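Local coordinates for protein choline kinase (Cryptosporidium parvum, PDB 3MES) that probably phosphorylates choline, and ethanolamine as well, at the expense of ATP, the first step towards the corresponding membrane phospholipids, at residues 371-376 and 397-402; 201-206 and 230-235. One frame throughout, in Å; residues are numbered along the deposited sequence.

Contact 1: 371-376 and 397-402; sequences WGLWSI and TRFTHY. With DME (decamethonium ion), chain K.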
ATOM      1  N   TRP B 371       5.963  22.381 -16.404  1.00 18.55           N
ATOM      2  CA  TRP B 371       6.091  23.102 -15.148  1.00 18.98           C
ATOM      3  C   TRP B 371       7.005  24.315 -15.273  1.00 19.33           C
ATOM      4  O   TRP B 371       6.932  25.243 -14.464  1.00 19.17           O
ATOM      5  CB  TRP B 371       6.545  22.162 -14.035  1.00 18.91           C
ATOM      6  CG  TRP B 371       5.516  21.123 -13.729  1.00 19.09           C
ATOM      7  CD1 TRP B 371       5.642  19.770 -13.870  1.00 18.90           C
ATOM      8  CD2 TRP B 371       4.184  21.354 -13.250  1.00 19.00           C
ATOM      9  NE1 TRP B 371       4.477  19.148 -13.495  1.00 18.99           N
ATOM     10  CE2 TRP B 371       3.567  20.098 -13.111  1.00 18.81           C
ATOM     11  CE3 TRP B 371       3.459  22.503 -12.921  1.00 18.83           C
ATOM     12  CZ2 TRP B 371       2.256  19.956 -12.658  1.00 18.98           C
ATOM     13  CZ3 TRP B 371       2.157  22.361 -12.470  1.00 19.06           C
ATOM     14  CH2 TRP B 371       1.570  21.096 -12.343  1.00 18.95           C
ATOM     15  N   GLY B 372       7.856  24.307 -16.295  1.00 19.73           N
ATOM     16  CA  GLY B 372       8.661  25.477 -16.616  1.00 20.24           C
ATOM     17  C   GLY B 372       7.777  26.627 -17.071  1.00 20.66           C
ATOM     18  O   GLY B 372       7.776  27.701 -16.470  1.00 20.77           O
ATOM     19  N   LEU B 373       7.017  26.399 -18.137  1.00 20.97           N
ATOM     20  CA  LEU B 373       6.096  27.409 -18.641  1.00 21.36           C
ATOM     21  C   LEU B 373       5.092  27.801 -17.562  1.00 21.72           C
ATOM     22  O   LEU B 373       4.749  28.974 -17.417  1.00 21.86           O
ATOM     23  CB  LEU B 373       5.360  26.893 -19.877  1.00 21.26           C
ATOM     24  CG  LEU B 373       6.226  26.425 -21.045  1.00 21.12           C
ATOM     25  CD1 LEU B 373       5.353  25.901 -22.178  1.00 20.72           C
ATOM     26  CD2 LEU B 373       7.135  27.548 -21.527  1.00 20.39           C
ATOM     27  N   TRP B 374       4.624  26.810 -16.812  1.00 22.12           N
ATOM     28  CA  TRP B 374       3.687  27.037 -15.716  1.00 22.58           C
ATOM     29  C   TRP B 374       4.273  27.995 -14.688  1.00 22.92           C
ATOM     30  O   TRP B 374       3.598  28.913 -14.217  1.00 23.03           O
ATOM     31  CB  TRP B 374       3.335  25.706 -15.047  1.00 22.52           C
ATOM     32  CG  TRP B 374       2.544  25.837 -13.780  1.00 22.54           C
ATOM     33  CD1 TRP B 374       1.184  25.858 -13.660  1.00 22.38           C
ATOM     34  CD2 TRP B 374       3.064  25.947 -12.447  1.00 22.36           C
ATOM     35  NE1 TRP B 374       0.825  25.979 -12.339  1.00 22.33           N
ATOM     36  CE2 TRP B 374       1.961  26.034 -11.574  1.00 22.37           C
ATOM     37  CE3 TRP B 374       4.354  25.980 -11.911  1.00 22.28           C
ATOM     38  CZ2 TRP B 374       2.109  26.156 -10.194  1.00 22.46           C
ATOM     39  CZ3 TRP B 374       4.499  26.103 -10.540  1.00 22.38           C
ATOM     40  CH2 TRP B 374       3.383  26.188  -9.697  1.00 22.64           C
ATOM     41  N   SER B 375       5.536  27.773 -14.345  1.00 23.33           N
ATOM     42  CA  SER B 375       6.217  28.585 -13.350  1.00 23.77           C
ATOM     43  C   SER B 375       6.282  30.044 -13.791  1.00 24.03           C
ATOM     44  O   SER B 375       6.267  30.954 -12.964  1.00 24.08           O
ATOM     45  CB  SER B 375       7.623  28.036 -13.098  1.00 23.71           C
ATOM     46  OG  SER B 375       8.096  28.413 -11.818  1.00 24.08           O
ATOM     47  N   ILE B 376       6.352  30.261 -15.101  1.00 24.38           N
ATOM     48  CA  ILE B 376       6.376  31.613 -15.654  1.00 24.69           C
ATOM     49  C   ILE B 376       4.967  32.191 -15.768  1.00 24.87           C
ATOM     50  O   ILE B 376       4.737  33.357 -15.454  1.00 24.90           O
ATOM     51  CB  ILE B 376       7.024  31.643 -17.048  1.00 24.62           C
ATOM     52  CG1 ILE B 376       8.423  31.030 -17.005  1.00 24.64           C
ATOM     53  CG2 ILE B 376       7.082  33.070 -17.574  1.00 24.85           C
ATOM     54  CD1 ILE B 376       9.141  31.071 -18.337  1.00 24.53           C
ATOM     55  N   THR B 397      15.415  26.253 -13.966  1.00 22.84           N
ATOM     56  CA  THR B 397      15.895  24.927 -13.603  1.00 22.67           C
ATOM     57  C   THR B 397      15.220  23.839 -14.435  1.00 22.57           C
ATOM     58  O   THR B 397      15.896  22.994 -15.026  1.00 22.51           O
ATOM     59  CB  THR B 397      15.700  24.654 -12.100  1.00 22.62           C
ATOM     60  OG1 THR B 397      16.341  25.689 -11.345  1.00 22.60           O
ATOM     61  CG2 THR B 397      16.302  23.311 -11.716  1.00 22.52           C
ATOM     62  N   ARG B 398      13.892  23.866 -14.492  1.00 22.37           N
ATOM     63  CA  ARG B 398      13.156  22.876 -15.274  1.00 22.21           C
ATOM     64  C   ARG B 398      13.595  22.906 -16.736  1.00 22.23           C
ATOM     65  O   ARG B 398      13.764  21.857 -17.362  1.00 22.12           O
ATOM     66  CB  ARG B 398      11.644  23.088 -15.166  1.00 22.04           C
ATOM     67  CG  ARG B 398      11.092  23.026 -13.748  1.00 21.66           C
ATOM     68  CD  ARG B 398      11.575  21.792 -12.991  1.00 20.94           C
ATOM     69  NE  ARG B 398      11.285  20.540 -13.688  1.00 20.46           N
ATOM     70  CZ  ARG B 398      10.203  19.794 -13.481  1.00 20.70           C
ATOM     71  NH1 ARG B 398       9.286  20.171 -12.600  1.00 20.08           N
ATOM     72  NH2 ARG B 398      10.037  18.667 -14.163  1.00 20.93           N
ATOM     73  N   PHE B 399      13.779  24.108 -17.276  1.00 22.23           N
ATOM     74  CA  PHE B 399      14.243  24.256 -18.651  1.00 22.34           C
ATOM     75  C   PHE B 399      15.646  23.678 -18.799  1.00 22.43           C
ATOM     76  O   PHE B 399      15.898  22.854 -19.673  1.00 22.41           O
ATOM     77  CB  PHE B 399      14.225  25.723 -19.094  1.00 22.34           C
ATOM     78  CG  PHE B 399      12.843  26.308 -19.215  1.00 22.18           C
ATOM     79  CD1 PHE B 399      11.745  25.491 -19.436  1.00 22.15           C
ATOM     80  CD2 PHE B 399      12.646  27.675 -19.133  1.00 21.89           C
ATOM     81  CE1 PHE B 399      10.476  26.025 -19.552  1.00 22.17           C
ATOM     82  CE2 PHE B 399      11.381  28.216 -19.251  1.00 22.28           C
ATOM     83  CZ  PHE B 399      10.293  27.389 -19.462  1.00 22.27           C
ATOM     84  N   THR B 400      16.556  24.115 -17.936  1.00 22.63           N
ATOM     85  CA  THR B 400      17.904  23.569 -17.912  1.00 22.77           C
ATOM     86  C   THR B 400      17.852  22.045 -17.958  1.00 22.78           C
ATOM     87  O   THR B 400      18.512  21.415 -18.783  1.00 22.88           O
ATOM     88  CB  THR B 400      18.668  24.009 -16.645  1.00 22.83           C
ATOM     89  OG1 THR B 400      18.842  25.432 -16.656  1.00 23.01           O
ATOM     90  CG2 THR B 400      20.032  23.339 -16.577  1.00 22.85           C
ATOM     91  N   HIS B 401      17.052  21.459 -17.074  1.00 22.80           N
ATOM     92  CA  HIS B 401      16.974  20.006 -16.964  1.00 22.78           C
ATOM     93  C   HIS B 401      16.365  19.352 -18.200  1.00 22.84           C
ATOM     94  O   HIS B 401      16.674  18.202 -18.513  1.00 22.83           O
ATOM     95  CB  HIS B 401      16.214  19.588 -15.702  1.00 22.80           C
ATOM     96  CG  HIS B 401      16.982  19.811 -14.435  1.00 22.80           C
ATOM     97  ND1 HIS B 401      16.371  19.958 -13.208  1.00 23.00           N
ATOM     98  CD2 HIS B 401      18.312  19.922 -14.207  1.00 22.90           C
ATOM     99  CE1 HIS B 401      17.291  20.142 -12.279  1.00 22.88           C
ATOM    100  NE2 HIS B 401      18.478  20.126 -12.860  1.00 23.07           N
ATOM    101  N   TYR B 402      15.502  20.082 -18.900  1.00 22.88           N
ATOM    102  CA  TYR B 402      14.956  19.592 -20.160  1.00 22.83           C
ATOM    103  C   TYR B 402      16.076  19.363 -21.169  1.00 22.84           C
ATOM    104  O   TYR B 402      16.175  18.295 -21.770  1.00 22.77           O
ATOM    105  CB  TYR B 402      13.944  20.574 -20.748  1.00 22.84           C
ATOM    106  CG  TYR B 402      13.596  20.251 -22.181  1.00 22.80           C
ATOM    107  CD1 TYR B 402      12.568  19.371 -22.483  1.00 22.97           C
ATOM    108  CD2 TYR B 402      14.314  20.805 -23.235  1.00 23.16           C
ATOM    109  CE1 TYR B 402      12.252  19.061 -23.791  1.00 23.13           C
ATOM    110  CE2 TYR B 402      14.007  20.500 -24.547  1.00 23.08           C
ATOM    111  CZ  TYR B 402      12.973  19.626 -24.817  1.00 23.11           C
ATOM    112  OH  TYR B 402      12.658  19.315 -26.116  1.00 23.54           O
TER
HETATM  113  N1  DME K 427       5.584  24.221   1.322  1.00 35.08           N
HETATM  114  C2  DME K 427       5.390  25.538   0.693  1.00 34.56           C
HETATM  115  C3  DME K 427       4.789  25.362  -0.705  1.00 34.08           C
HETATM  116  C4  DME K 427       4.930  26.646  -1.531  1.00 33.74           C
HETATM  117  C5  DME K 427       4.275  26.503  -2.910  1.00 33.38           C
HETATM  118  C6  DME K 427       5.056  25.532  -3.803  1.00 32.78           C
HETATM  119  C7  DME K 427       5.647  26.246  -5.024  1.00 32.13           C
HETATM  120  C8  DME K 427       5.120  25.643  -6.328  1.00 31.75           C
HETATM  121  C9  DME K 427       6.057  24.561  -6.870  1.00 31.30           C
HETATM  122  C10 DME K 427       5.260  23.372  -7.414  1.00 30.85           C
HETATM  123  C11 DME K 427       5.965  22.746  -8.618  1.00 30.49           C
HETATM  124  N12 DME K 427       5.139  21.665  -9.180  1.00 30.30           N
HETATM  125  C13 DME K 427       6.822  24.229   2.120  1.00 34.83           C
HETATM  126  C14 DME K 427       4.438  23.931   2.198  1.00 34.96           C
HETATM  127  C15 DME K 427       5.687  23.188   0.279  1.00 34.87           C
HETATM  128  C16 DME K 427       4.859  20.656  -8.148  1.00 30.11           C
HETATM  129  C17 DME K 427       3.871  22.228  -9.667  1.00 29.74           C
HETATM  130  C18 DME K 427       5.870  21.028 -10.289  1.00 30.07           C
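Phe-399 brings the CE1-CZ side of its ring up to the backbone of Gly-372, CE1 standing 3.5 Å from the glycine CA. Glycine suits the place because it has no side chain: the ring comes right up to its CA and C, and the two segments run nearly antiparallel (159°), their axes 9.0 Å apart. The other apolar contacts belong to the same ring: Leu-373 CD2 meets Phe-399 CZ at 3.8 Å, while Ile-376 CD1 comes to the edge of the Phe-399 ring at CE2, both branched chains crossing the phenylalanine at about a right angle.

The polar half is built on Arg-398. Bent at chi2 and chi3, its chain runs beside Trp-371, with NH1 3.7 Å from Trp-371 CB and the guanidinium plane 30° from the indole. Tyr-394, His-368 and Ser-367 take its N-H groups, and Asn-300 accepts from Trp-371 NE1.

Trp-371 and Trp-374 also form an aromatic wall for one quaternary ammonium of the bound decamethonium. Methyl C17 lies over a face of each, 3.3 Å from Trp-371 CZ3, as expected of cation-pi binding of a choline-like head group.

The contact joins helices 364-376 and 391-411, with helix 222-231 packing on Phe-399 through Leu-224 and Ile-228.

Contact 2: 201-206 and 230-235; sequences RIYLWR and EEIDQL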
ATOM      1  N   ARG B 201      -2.253  21.674 -22.946  1.00 21.56           N
ATOM      2  CA  ARG B 201      -1.829  22.390 -21.749  1.00 21.57           C
ATOM      3  C   ARG B 201      -0.528  23.151 -21.986  1.00 21.64           C
ATOM      4  O   ARG B 201      -0.392  24.302 -21.569  1.00 21.64           O
ATOM      5  CB  ARG B 201      -1.685  21.421 -20.574  1.00 21.53           C
ATOM      6  CG  ARG B 201      -1.158  22.044 -19.295  1.00 21.34           C
ATOM      7  CD  ARG B 201      -1.446  21.151 -18.102  1.00 21.28           C
ATOM      8  NE  ARG B 201      -2.872  21.115 -17.789  1.00 21.23           N
ATOM      9  CZ  ARG B 201      -3.428  20.282 -16.915  1.00 21.24           C
ATOM     10  NH1 ARG B 201      -2.684  19.400 -16.263  1.00 20.98           N
ATOM     11  NH2 ARG B 201      -4.734  20.328 -16.697  1.00 21.72           N
ATOM     12  N   ILE B 202       0.424  22.509 -22.658  1.00 21.65           N
ATOM     13  CA  ILE B 202       1.694  23.155 -22.970  1.00 21.80           C
ATOM     14  C   ILE B 202       1.494  24.388 -23.845  1.00 22.06           C
ATOM     15  O   ILE B 202       2.049  25.450 -23.568  1.00 22.09           O
ATOM     16  CB  ILE B 202       2.681  22.193 -23.659  1.00 21.72           C
ATOM     17  CG1 ILE B 202       3.280  21.225 -22.637  1.00 21.81           C
ATOM     18  CG2 ILE B 202       3.784  22.976 -24.350  1.00 21.40           C
ATOM     19  CD1 ILE B 202       4.276  20.243 -23.223  1.00 21.41           C
ATOM     20  N   TYR B 203       0.702  24.244 -24.903  1.00 22.36           N
ATOM     21  CA  TYR B 203       0.424  25.368 -25.786  1.00 22.86           C
ATOM     22  C   TYR B 203      -0.327  26.457 -25.021  1.00 23.35           C
ATOM     23  O   TYR B 203      -0.018  27.645 -25.138  1.00 23.43           O
ATOM     24  CB  TYR B 203      -0.377  24.920 -27.012  1.00 22.66           C
ATOM     25  CG  TYR B 203       0.298  23.838 -27.826  1.00 22.39           C
ATOM     26  CD1 TYR B 203      -0.433  22.791 -28.375  1.00 21.93           C
ATOM     27  CD2 TYR B 203       1.672  23.855 -28.034  1.00 21.97           C
ATOM     28  CE1 TYR B 203       0.185  21.799 -29.116  1.00 21.50           C
ATOM     29  CE2 TYR B 203       2.296  22.870 -28.773  1.00 21.43           C
ATOM     30  CZ  TYR B 203       1.552  21.844 -29.309  1.00 21.19           C
ATOM     31  OH  TYR B 203       2.179  20.864 -30.042  1.00 20.47           O
ATOM     32  N   LEU B 204      -1.304  26.040 -24.226  1.00 23.79           N
ATOM     33  CA  LEU B 204      -2.090  26.972 -23.432  1.00 24.48           C
ATOM     34  C   LEU B 204      -1.207  27.763 -22.470  1.00 24.84           C
ATOM     35  O   LEU B 204      -1.326  28.983 -22.361  1.00 24.83           O
ATOM     36  CB  LEU B 204      -3.161  26.218 -22.644  1.00 24.47           C
ATOM     37  CG  LEU B 204      -4.455  26.982 -22.387  1.00 24.72           C
ATOM     38  CD1 LEU B 204      -5.270  27.036 -23.670  1.00 24.93           C
ATOM     39  CD2 LEU B 204      -5.250  26.326 -21.263  1.00 24.71           C
ATOM     40  N   TRP B 205      -0.323  27.062 -21.767  1.00 25.37           N
ATOM     41  CA  TRP B 205       0.550  27.712 -20.794  1.00 25.93           C
ATOM     42  C   TRP B 205       1.704  28.457 -21.459  1.00 26.38           C
ATOM     43  O   TRP B 205       2.259  29.395 -20.883  1.00 26.35           O
ATOM     44  CB  TRP B 205       1.069  26.711 -19.756  1.00 25.78           C
ATOM     45  CG  TRP B 205       0.003  26.230 -18.819  1.00 25.81           C
ATOM     46  CD1 TRP B 205      -1.276  26.700 -18.724  1.00 25.82           C
ATOM     47  CD2 TRP B 205       0.132  25.213 -17.816  1.00 25.71           C
ATOM     48  NE1 TRP B 205      -1.957  26.026 -17.739  1.00 25.55           N
ATOM     49  CE2 TRP B 205      -1.115  25.109 -17.165  1.00 25.71           C
ATOM     50  CE3 TRP B 205       1.176  24.376 -17.410  1.00 25.70           C
ATOM     51  CZ2 TRP B 205      -1.345  24.203 -16.130  1.00 25.55           C
ATOM     52  CZ3 TRP B 205       0.946  23.476 -16.386  1.00 25.66           C
ATOM     53  CH2 TRP B 205      -0.305  23.397 -15.757  1.00 25.77           C
ATOM     54  N   ARG B 206       2.059  28.048 -22.673  1.00 27.03           N
ATOM     55  CA  ARG B 206       3.078  28.759 -23.435  1.00 27.78           C
ATOM     56  C   ARG B 206       2.636  30.193 -23.692  1.00 28.37           C
ATOM     57  O   ARG B 206       3.412  31.133 -23.525  1.00 28.34           O
ATOM     58  CB  ARG B 206       3.351  28.062 -24.766  1.00 27.72           C
ATOM     59  CG  ARG B 206       4.299  28.829 -25.670  1.00 27.60           C
ATOM     60  CD  ARG B 206       4.439  28.149 -27.017  1.00 27.78           C
ATOM     61  NE  ARG B 206       3.150  28.004 -27.688  1.00 27.76           N
ATOM     62  CZ  ARG B 206       2.975  27.360 -28.836  1.00 27.64           C
ATOM     63  NH1 ARG B 206       4.008  26.797 -29.449  1.00 27.40           N
ATOM     64  NH2 ARG B 206       1.765  27.276 -29.373  1.00 27.43           N
ATOM     65  N   GLU B 230      11.641  27.050 -29.150  1.00 32.81           N
ATOM     66  CA  GLU B 230      11.950  26.368 -30.400  1.00 32.66           C
ATOM     67  C   GLU B 230      11.723  24.867 -30.268  1.00 32.42           C
ATOM     68  O   GLU B 230      11.208  24.223 -31.183  1.00 32.43           O
ATOM     69  CB  GLU B 230      13.395  26.639 -30.818  1.00 32.81           C
ATOM     70  CG  GLU B 230      13.725  28.110 -31.008  1.00 33.26           C
ATOM     71  CD  GLU B 230      15.134  28.320 -31.530  1.00 33.99           C
ATOM     72  OE1 GLU B 230      15.534  29.489 -31.711  1.00 34.44           O
ATOM     73  OE2 GLU B 230      15.841  27.316 -31.759  1.00 34.51           O
ATOM     74  N   GLU B 231      12.112  24.316 -29.122  1.00 32.13           N
ATOM     75  CA  GLU B 231      11.958  22.890 -28.859  1.00 31.83           C
ATOM     76  C   GLU B 231      10.491  22.477 -28.892  1.00 31.60           C
ATOM     77  O   GLU B 231      10.155  21.388 -29.354  1.00 31.57           O
ATOM     78  CB  GLU B 231      12.570  22.527 -27.502  1.00 31.83           C
ATOM     79  CG  GLU B 231      14.074  22.720 -27.420  1.00 31.94           C
ATOM     80  CD  GLU B 231      14.847  21.593 -28.079  1.00 32.23           C
ATOM     81  OE1 GLU B 231      14.417  20.425 -27.962  1.00 32.24           O
ATOM     82  OE2 GLU B 231      15.890  21.876 -28.705  1.00 32.18           O
ATOM     83  N   ILE B 232       9.623  23.353 -28.401  1.00 31.42           N
ATOM     84  CA  ILE B 232       8.195  23.061 -28.334  1.00 31.30           C
ATOM     85  C   ILE B 232       7.608  22.712 -29.701  1.00 31.27           C
ATOM     86  O   ILE B 232       6.698  21.889 -29.802  1.00 31.26           O
ATOM     87  CB  ILE B 232       7.411  24.227 -27.702  1.00 31.27           C
ATOM     88  CG1 ILE B 232       7.783  24.364 -26.224  1.00 31.31           C
ATOM     89  CG2 ILE B 232       5.916  24.011 -27.855  1.00 31.17           C
ATOM     90  CD1 ILE B 232       6.973  25.395 -25.475  1.00 31.27           C
ATOM     91  N   ASP B 233       8.136  23.332 -30.750  1.00 31.28           N
ATOM     92  CA  ASP B 233       7.657  23.075 -32.106  1.00 31.28           C
ATOM     93  C   ASP B 233       7.870  21.619 -32.520  1.00 31.14           C
ATOM     94  O   ASP B 233       7.117  21.084 -33.334  1.00 31.13           O
ATOM     95  CB  ASP B 233       8.344  24.009 -33.106  1.00 31.38           C
ATOM     96  CG  ASP B 233       7.922  25.457 -32.938  1.00 31.69           C
ATOM     97  OD1 ASP B 233       6.728  25.705 -32.664  1.00 31.65           O
ATOM     98  OD2 ASP B 233       8.788  26.348 -33.087  1.00 32.33           O
ATOM     99  N   GLN B 234       8.897  20.987 -31.959  1.00 30.99           N
ATOM    100  CA  GLN B 234       9.228  19.601 -32.294  1.00 30.85           C
ATOM    101  C   GLN B 234       8.645  18.624 -31.282  1.00 30.53           C
ATOM    102  O   GLN B 234       8.748  17.410 -31.451  1.00 30.41           O
ATOM    103  CB  GLN B 234      10.746  19.411 -32.327  1.00 30.96           C
ATOM    104  CG  GLN B 234      11.490  20.332 -33.275  1.00 31.83           C
ATOM    105  CD  GLN B 234      12.997  20.262 -33.079  1.00 32.96           C
ATOM    106  OE1 GLN B 234      13.766  20.377 -34.035  1.00 33.50           O
ATOM    107  NE2 GLN B 234      13.424  20.067 -31.832  1.00 32.96           N
ATOM    108  N   LEU B 235       8.034  19.162 -30.232  1.00 30.16           N
ATOM    109  CA  LEU B 235       7.645  18.367 -29.072  1.00 29.81           C
ATOM    110  C   LEU B 235       6.715  17.202 -29.398  1.00 29.54           C
ATOM    111  O   LEU B 235       6.850  16.118 -28.831  1.00 29.50           O
ATOM    112  CB  LEU B 235       7.028  19.266 -27.997  1.00 29.88           C
ATOM    113  CG  LEU B 235       7.114  18.738 -26.566  1.00 29.91           C
ATOM    114  CD1 LEU B 235       8.478  18.120 -26.308  1.00 29.91           C
ATOM    115  CD2 LEU B 235       6.827  19.849 -25.571  1.00 30.20           C
TER
HETATM  116  O   HOH W   1       4.307  24.919 -31.591  1.00 23.78           O
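Ile-232, in the turn of chain between helices 222-231 and 235-239, packs against Ile-202, Tyr-203 and Arg-206 of helix 198-214, in the helical part of the kinase fold. With CG2 anti to the backbone N, that methyl meets the edge of the Tyr-203 ring, 3.9 Å from CE2, and also lies 3.7 Å from Arg-206 NH1, whereas CD1 faces the aliphatic part of Arg-206 at CD and, 4.2 Å away, Ile-202 CG2. The isoleucine lies alongside Ile-202 and Tyr-203, pointing the opposite way to each. Leu-235 instead crosses Ile-202 at about a right angle, and their ends meet at 3.5 Å between Leu-235 CD2 and Ile-202 CD1. Branched aliphatic residues suit this buried side, which Thr-370, Ile-369 and Leu-373 of helix 364-376 also line.

Towards the surface, longer amphipathic side chains take over. Tyr-203 gives its ring to the packing while its OH bonds to Glu-236. Arg-206, extended until a bend at chi3 (58°), lays one guanidinium face over Tyr-203 CD2. Its NH1 is 4.4 Å from Asp-233 OD1, too far for a salt bridge; a water in the guanidinium plane joins the opposite charges, accepting from NH1 at 2.9 Å and donating to OD1 at 2.8 Å.

Overall arrangement
After helix 51-61, the five-stranded antiparallel sheet (with helix 120-132 between its strands) and helix 165-179, the chain enters helix 198-214. Contact 2 closes the short excursion from there through helix 222-231, bringing 230-235 back against 201-206. The chain goes on through the helices and strands from 235 to 362 before contact 1 closes a second local loop, between helices 364-376 and 391-411. The two loops are in series, neither nested nor crossed, yet their centres lie only 12 Å apart. Leu-373 CD1 bridges them, 3.7 Å from Ile-232 CD1; Trp-374 packs on Trp-205, and Tyr-402 OH probably hydrogen-bonds Glu-231. Contact 1 lines the decamethonium pocket, whereas contact 2 lies away from it, Ile-202's side chain about 13 Å from the ligand.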